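Local coordinates for enoyl-[acyl-carrier-protein] reductase [FMN] (PDB 5GVJ), which probably catalyses the NADH-dependent, FMN-assisted reduction of enoyl-acyl-carrier-protein thioesters in bacterial fatty acid synthesis, at residues I72-P77 and G99-Y104; M127-G132 and V163-I168. The protein carries 1 engineered substitution. All blocks are in the same frame, centred on the assembly; numbering follows the deposited sequence.

Contact 1 (I72-P77 and G99-Y104); sequences IILVSP and GNPTKY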
loop_
_atom_site.group_PDB
_atom_site.type_symbol
_atom_site.label_atom_id
_atom_site.label_comp_id
_atom_site.label_asym_id
_atom_site.label_seq_id
_atom_site.Cartn_x
_atom_site.Cartn_y
_atom_site.Cartn_z
ATOM N N ILE A 72 -8.337 6.330 -22.175
ATOM C CA ILE A 72 -8.391 7.681 -22.718
ATOM C C ILE A 72 -7.909 8.645 -21.642
ATOM O O ILE A 72 -8.372 8.581 -20.497
ATOM C CB ILE A 72 -9.816 8.028 -23.181
ATOM C CG1 ILE A 72 -10.167 7.195 -24.421
ATOM C CG2 ILE A 72 -9.958 9.525 -23.442
ATOM C CD1 ILE A 72 -11.557 7.401 -24.913
ATOM N N ILE A 73 -6.975 9.523 -22.004
ATOM C CA ILE A 73 -6.489 10.562 -21.097
ATOM C C ILE A 73 -7.344 11.813 -21.273
ATOM O O ILE A 73 -7.380 12.405 -22.358
ATOM C CB ILE A 73 -5.008 10.877 -21.343
ATOM C CG1 ILE A 73 -4.161 9.616 -21.179
ATOM C CG2 ILE A 73 -4.549 11.954 -20.372
ATOM C CD1 ILE A 73 -4.270 9.005 -19.808
ATOM N N LEU A 74 -8.000 12.233 -20.190
ATOM C CA LEU A 74 -9.012 13.282 -20.279
ATOM C C LEU A 74 -8.426 14.623 -20.697
ATOM O O LEU A 74 -9.126 15.430 -21.318
ATOM C CB LEU A 74 -9.730 13.416 -18.939
ATOM C CG LEU A 74 -10.645 12.243 -18.587
ATOM C CD1 LEU A 74 -10.994 12.283 -17.113
ATOM C CD2 LEU A 74 -11.915 12.253 -19.445
ATOM N N VAL A 75 -7.155 14.885 -20.369
ATOM C CA VAL A 75 -6.522 16.156 -20.720
ATOM C C VAL A 75 -5.996 16.178 -22.146
ATOM O O VAL A 75 -5.489 17.214 -22.594
ATOM C CB VAL A 75 -5.381 16.484 -19.733
ATOM C CG1 VAL A 75 -5.904 16.491 -18.308
ATOM C CG2 VAL A 75 -4.252 15.487 -19.867
ATOM N N SER A 76 -6.103 15.077 -22.877
ATOM C CA SER A 76 -5.671 15.083 -24.264
ATOM C C SER A 76 -6.537 16.044 -25.077
ATOM O O SER A 76 -7.752 16.119 -24.866
ATOM C CB SER A 76 -5.746 13.677 -24.857
ATOM O OG SER A 76 -5.788 13.735 -26.275
ATOM N N PRO A 77 -5.944 16.798 -26.004
ATOM C CA PRO A 77 -6.760 17.647 -26.889
ATOM C C PRO A 77 -7.744 16.868 -27.742
ATOM O O PRO A 77 -8.717 17.456 -28.230
ATOM C CB PRO A 77 -5.715 18.358 -27.763
ATOM C CG PRO A 77 -4.511 17.492 -27.693
ATOM C CD PRO A 77 -4.508 16.885 -26.318
ATOM N N GLY A 99 -8.577 12.730 -14.199
ATOM C CA GLY A 99 -9.657 13.605 -13.809
ATOM C C GLY A 99 -10.987 12.892 -13.785
ATOM O O GLY A 99 -11.066 11.667 -13.622
ATOM N N ASN A 100 -12.039 13.686 -13.951
ATOM C CA ASN A 100 -13.408 13.222 -13.799
ATOM C C ASN A 100 -14.023 13.053 -15.177
ATOM O O ASN A 100 -14.189 14.056 -15.890
ATOM C CB ASN A 100 -14.207 14.230 -12.975
ATOM C CG ASN A 100 -15.588 13.738 -12.626
ATOM O OD1 ASN A 100 -16.141 12.851 -13.282
ATOM N ND2 ASN A 100 -16.162 14.315 -11.572
ATOM N N PRO A 101 -14.379 11.825 -15.597
ATOM C CA PRO A 101 -14.863 11.628 -16.972
ATOM C C PRO A 101 -16.378 11.612 -17.061
ATOM O O PRO A 101 -16.944 11.034 -17.995
ATOM C CB PRO A 101 -14.279 10.261 -17.339
ATOM C CG PRO A 101 -14.369 9.502 -16.027
ATOM C CD PRO A 101 -14.209 10.540 -14.900
ATOM N N THR A 102 -17.035 12.233 -16.079
ATOM C CA THR A 102 -18.488 12.162 -15.978
ATOM C C THR A 102 -19.159 12.577 -17.278
ATOM O O THR A 102 -20.163 11.983 -17.684
ATOM C CB THR A 102 -18.969 13.047 -14.826
ATOM O OG1 THR A 102 -18.569 12.465 -13.576
ATOM C CG2 THR A 102 -20.486 13.212 -14.865
ATOM N N LYS A 103 -18.600 13.579 -17.960
ATOM C CA LYS A 103 -19.246 14.120 -19.151
ATOM C C LYS A 103 -19.375 13.090 -20.267
ATOM O O LYS A 103 -20.197 13.272 -21.172
ATOM C CB LYS A 103 -18.471 15.334 -19.670
ATOM C CG LYS A 103 -17.150 14.983 -20.356
ATOM C CD LYS A 103 -16.295 16.224 -20.611
ATOM C CE LYS A 103 -17.037 17.249 -21.466
ATOM N NZ LYS A 103 -17.233 16.806 -22.887
ATOM N N TYR A 104 -18.588 12.016 -20.231
ATOM C CA TYR A 104 -18.638 11.013 -21.291
ATOM C C TYR A 104 -19.379 9.746 -20.905
ATOM O O TYR A 104 -19.684 8.934 -21.787
ATOM C CB TYR A 104 -17.225 10.600 -21.702
ATOM C CG TYR A 104 -16.356 11.703 -22.225
ATOM C CD1 TYR A 104 -16.738 12.453 -23.328
ATOM C CD2 TYR A 104 -15.130 11.970 -21.638
ATOM C CE1 TYR A 104 -15.930 13.454 -23.816
ATOM C CE2 TYR A 104 -14.314 12.962 -22.117
ATOM C CZ TYR A 104 -14.712 13.701 -23.211
ATOM O OH TYR A 104 -13.881 14.690 -23.691
HETATM O O HOH W 1 -11.992 15.643 -21.601
#
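Leu74 carries the apolar part of this contact, both of its methyls reaching 99-104. Leu74 CD1 lies against the backbone, 3.4 Å from Gly99 C and 3.7 Å from Pro101 N. Leu74 CD2 touches both CB of Pro101 and the edge of the Tyr104 ring, in its plane, 3.7 Å from Tyr104 CE2. With CG of Leu74 anti to its own carbonyl carbon (chi1 -70°), the isobutyl group is carried toward 99-104, and Phe96 of strand 93-97 also packs on Leu74 and Pro101.

In the TIM-barrel-like core expected of the nitronate monooxygenase family, 72-77 takes in the end of strand 68-73 and the turn after it, and 99-104 follows the neighbouring parallel strand 93-97. A type I turn from Ile73 to Ser76 leads out of the first strand, while 99-104 passes from the second into helix 102-110; the contact thus joins two consecutive strand-to-helix connections. Gly99 has a positive phi of 128°, a conformation in which a CB would press on the preceding carbonyl oxygen.

No direct hydrogen bond spans the segments. A water does so instead, donating to Leu74 O at 2.9 Å and hydrogen-bonding Tyr104 OH at 3.0 Å. Over one face of the same tyrosine ring lies CG of Lys103, 3.7 Å above the plane.

Within 99-104, OD1 of Asn100 accepts from the backbone N of Thr102 at 3.0 Å, an Asx turn at the entrance to helix 102-110; the donor is tilted 32° from the carbonyl plane.

Contact 2 (M127-G132 and V163-I168); sequences MVERAG and VNIPVI
A Schellman motif ends helix 122-130, and from its last turn Glu129 reaches across to the loop that joins helix 152-162 to strand 167-170. OE1 of Glu129 accepts two backbone N-H groups in succession, from Asn164 N at 2.8 Å and from Ile165 N at 3.2 Å. The Asn164 donor comes on the syn side of the carboxylate, 22° out of its plane, and the Ile165 donor on the anti side, 35° out of plane. Both bonds are somewhat bent, and together they hold one carboxylate oxygen to the start of the loop. The side chain spans the gap because CG lies anti to the backbone N (chi1 -178°) and the chain stays extended beyond it.

Helix 122-130 lies outside the parallel TIM-like barrel, and the loop 163-166 feeds strand 167-170 of its wall. Ile168 bonds through its backbone to strand 136-139, so the contact ties the C-terminal end of helix 122-130 to the loop entering the strand one beyond that into which this helix leads. At the Schellman turn Gly132, with positive phi, returns its N-H to Glu129 O.

Apolar atoms line the glutamate along its length. OE2 rests 3.4 Å from CG1 of Val163, whereas the aliphatic CB and CG run alongside Ile165 in the opposite sense, Glu129 CB lying 4.0 Å from Ile165 CD1. An alanine in place of Glu129 is likely to leave the N-H groups of Asn164 and Ile165 without their shared acceptor and to open a gap beside the Val163 and Ile165 side chains. Beyond the segments, Asn164 O accepts from Arg6, and Val136 packs against both Val128 and Ile165.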
loop_
_atom_site.group_PDB
_atom_site.type_symbol
_atom_site.label_atom_id
_atom_site.label_comp_id
_atom_site.label_asym_id
_atom_site.label_seq_id
_atom_site.Cartn_x
_atom_site.Cartn_y
_atom_site.Cartn_z
ATOM N N MET A 127 -18.483 9.851 -6.827
ATOM C CA MET A 127 -19.033 10.703 -7.881
ATOM C C MET A 127 -19.247 9.926 -9.178
ATOM O O MET A 127 -20.310 10.025 -9.805
ATOM C CB MET A 127 -18.107 11.895 -8.116
ATOM C CG MET A 127 -18.006 12.837 -6.911
ATOM S SD MET A 127 -17.185 14.401 -7.298
ATOM C CE MET A 127 -15.464 13.955 -7.406
ATOM N N VAL A 128 -18.249 9.145 -9.602
ATOM C CA VAL A 128 -18.390 8.460 -10.886
ATOM C C VAL A 128 -19.381 7.304 -10.777
ATOM O O VAL A 128 -20.095 7.001 -11.745
ATOM C CB VAL A 128 -17.019 8.001 -11.423
ATOM C CG1 VAL A 128 -16.088 9.195 -11.622
ATOM C CG2 VAL A 128 -16.381 6.993 -10.498
ATOM N N GLU A 129 -19.479 6.660 -9.606
ATOM C CA GLU A 129 -20.565 5.703 -9.398
ATOM C C GLU A 129 -21.919 6.362 -9.637
ATOM O O GLU A 129 -22.767 5.822 -10.359
ATOM C CB GLU A 129 -20.525 5.103 -7.988
ATOM C CG GLU A 129 -21.625 4.067 -7.799
ATOM C CD GLU A 129 -21.640 3.405 -6.439
ATOM O OE1 GLU A 129 -21.836 2.173 -6.374
ATOM O OE2 GLU A 129 -21.474 4.113 -5.439
ATOM N N ARG A 130 -22.135 7.535 -9.030
ATOM C CA ARG A 130 -23.401 8.251 -9.187
ATOM C C ARG A 130 -23.691 8.544 -10.654
ATOM O O ARG A 130 -24.835 8.421 -11.110
ATOM C CB ARG A 130 -23.359 9.556 -8.387
ATOM C CG ARG A 130 -24.220 9.579 -7.136
ATOM C CD ARG A 130 -24.142 10.931 -6.410
ATOM N NE ARG A 130 -23.051 10.984 -5.434
ATOM C CZ ARG A 130 -22.008 11.812 -5.508
ATOM N NH1 ARG A 130 -21.911 12.683 -6.513
ATOM N NH2 ARG A 130 -21.061 11.773 -4.574
ATOM N N ALA A 131 -22.659 8.919 -11.405
ATOM C CA ALA A 131 -22.777 9.282 -12.811
ATOM C C ALA A 131 -22.860 8.075 -13.745
ATOM O O ALA A 131 -22.949 8.263 -14.963
ATOM C CB ALA A 131 -21.592 10.168 -13.208
ATOM N N GLY A 132 -22.822 6.851 -13.221
ATOM C CA GLY A 132 -23.100 5.667 -14.003
ATOM C C GLY A 132 -21.921 4.746 -14.295
ATOM O O GLY A 132 -22.069 3.820 -15.095
ATOM N N VAL A 163 -18.517 2.297 -2.396
ATOM C CA VAL A 163 -19.345 2.099 -3.583
ATOM C C VAL A 163 -19.896 0.679 -3.590
ATOM O O VAL A 163 -19.383 -0.222 -2.919
ATOM C CB VAL A 163 -18.568 2.377 -4.887
ATOM C CG1 VAL A 163 -18.100 3.824 -4.917
ATOM C CG2 VAL A 163 -17.374 1.418 -5.015
ATOM N N ASN A 164 -20.961 0.481 -4.368
ATOM C CA ASN A 164 -21.457 -0.866 -4.603
ATOM C C ASN A 164 -20.953 -1.477 -5.908
ATOM O O ASN A 164 -21.000 -2.704 -6.048
ATOM C CB ASN A 164 -22.992 -0.885 -4.588
ATOM C CG ASN A 164 -23.559 -0.897 -3.186
ATOM O OD1 ASN A 164 -23.100 -1.650 -2.332
ATOM N ND2 ASN A 164 -24.560 -0.056 -2.937
ATOM N N ILE A 165 -20.483 -0.669 -6.856
ATOM C CA ILE A 165 -19.954 -1.190 -8.122
ATOM C C ILE A 165 -18.612 -1.854 -7.834
ATOM O O ILE A 165 -17.989 -1.542 -6.811
ATOM C CB ILE A 165 -19.804 -0.087 -9.182
ATOM C CG1 ILE A 165 -18.942 1.064 -8.656
ATOM C CG2 ILE A 165 -21.168 0.432 -9.618
ATOM C CD1 ILE A 165 -18.545 2.066 -9.724
ATOM N N PRO A 166 -18.133 -2.763 -8.687
ATOM C CA PRO A 166 -16.852 -3.426 -8.412
ATOM C C PRO A 166 -15.689 -2.452 -8.450
ATOM O O PRO A 166 -15.682 -1.486 -9.217
ATOM C CB PRO A 166 -16.732 -4.458 -9.538
ATOM C CG PRO A 166 -18.138 -4.707 -9.969
ATOM C CD PRO A 166 -18.823 -3.364 -9.840
ATOM N N VAL A 167 -14.687 -2.741 -7.617
ATOM C CA VAL A 167 -13.456 -1.966 -7.544
ATOM C C VAL A 167 -12.319 -2.817 -8.094
ATOM O O VAL A 167 -12.218 -4.013 -7.788
ATOM C CB VAL A 167 -13.164 -1.524 -6.095
ATOM C CG1 VAL A 167 -11.792 -0.858 -5.998
ATOM C CG2 VAL A 167 -14.258 -0.555 -5.617
ATOM N N ILE A 168 -11.470 -2.203 -8.911
ATOM C CA ILE A 168 -10.281 -2.847 -9.448
ATOM C C ILE A 168 -9.075 -2.155 -8.828
ATOM O O ILE A 168 -8.982 -0.921 -8.852
ATOM C CB ILE A 168 -10.255 -2.774 -10.986
ATOM C CG1 ILE A 168 -11.540 -3.392 -11.550
ATOM C CG2 ILE A 168 -9.028 -3.477 -11.544
ATOM C CD1 ILE A 168 -11.705 -3.240 -13.061
#

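Both contacts are partly buried and join connections around the same parallel sheet, but at opposite ends of it. Contact 1 sits at the C-terminal ends of its strands, where TIM barrels carry their active sites, with Gly99 about 11 Å from the side chain of Glu139, an FMN-binding residue; contact 2, at the N-terminal end of strand 167-170, lies away from the annotated sites. Contact 1 relies on a leucine packed on backbone and apolar side chains, with a bridging water, contact 2 on a carboxylate bonded to backbone N-H groups. Their centres are 16 Å apart, yet 99-104 and 127-132 touch: CG2 of Thr102 packs 3.6 Å from CB of Ala131.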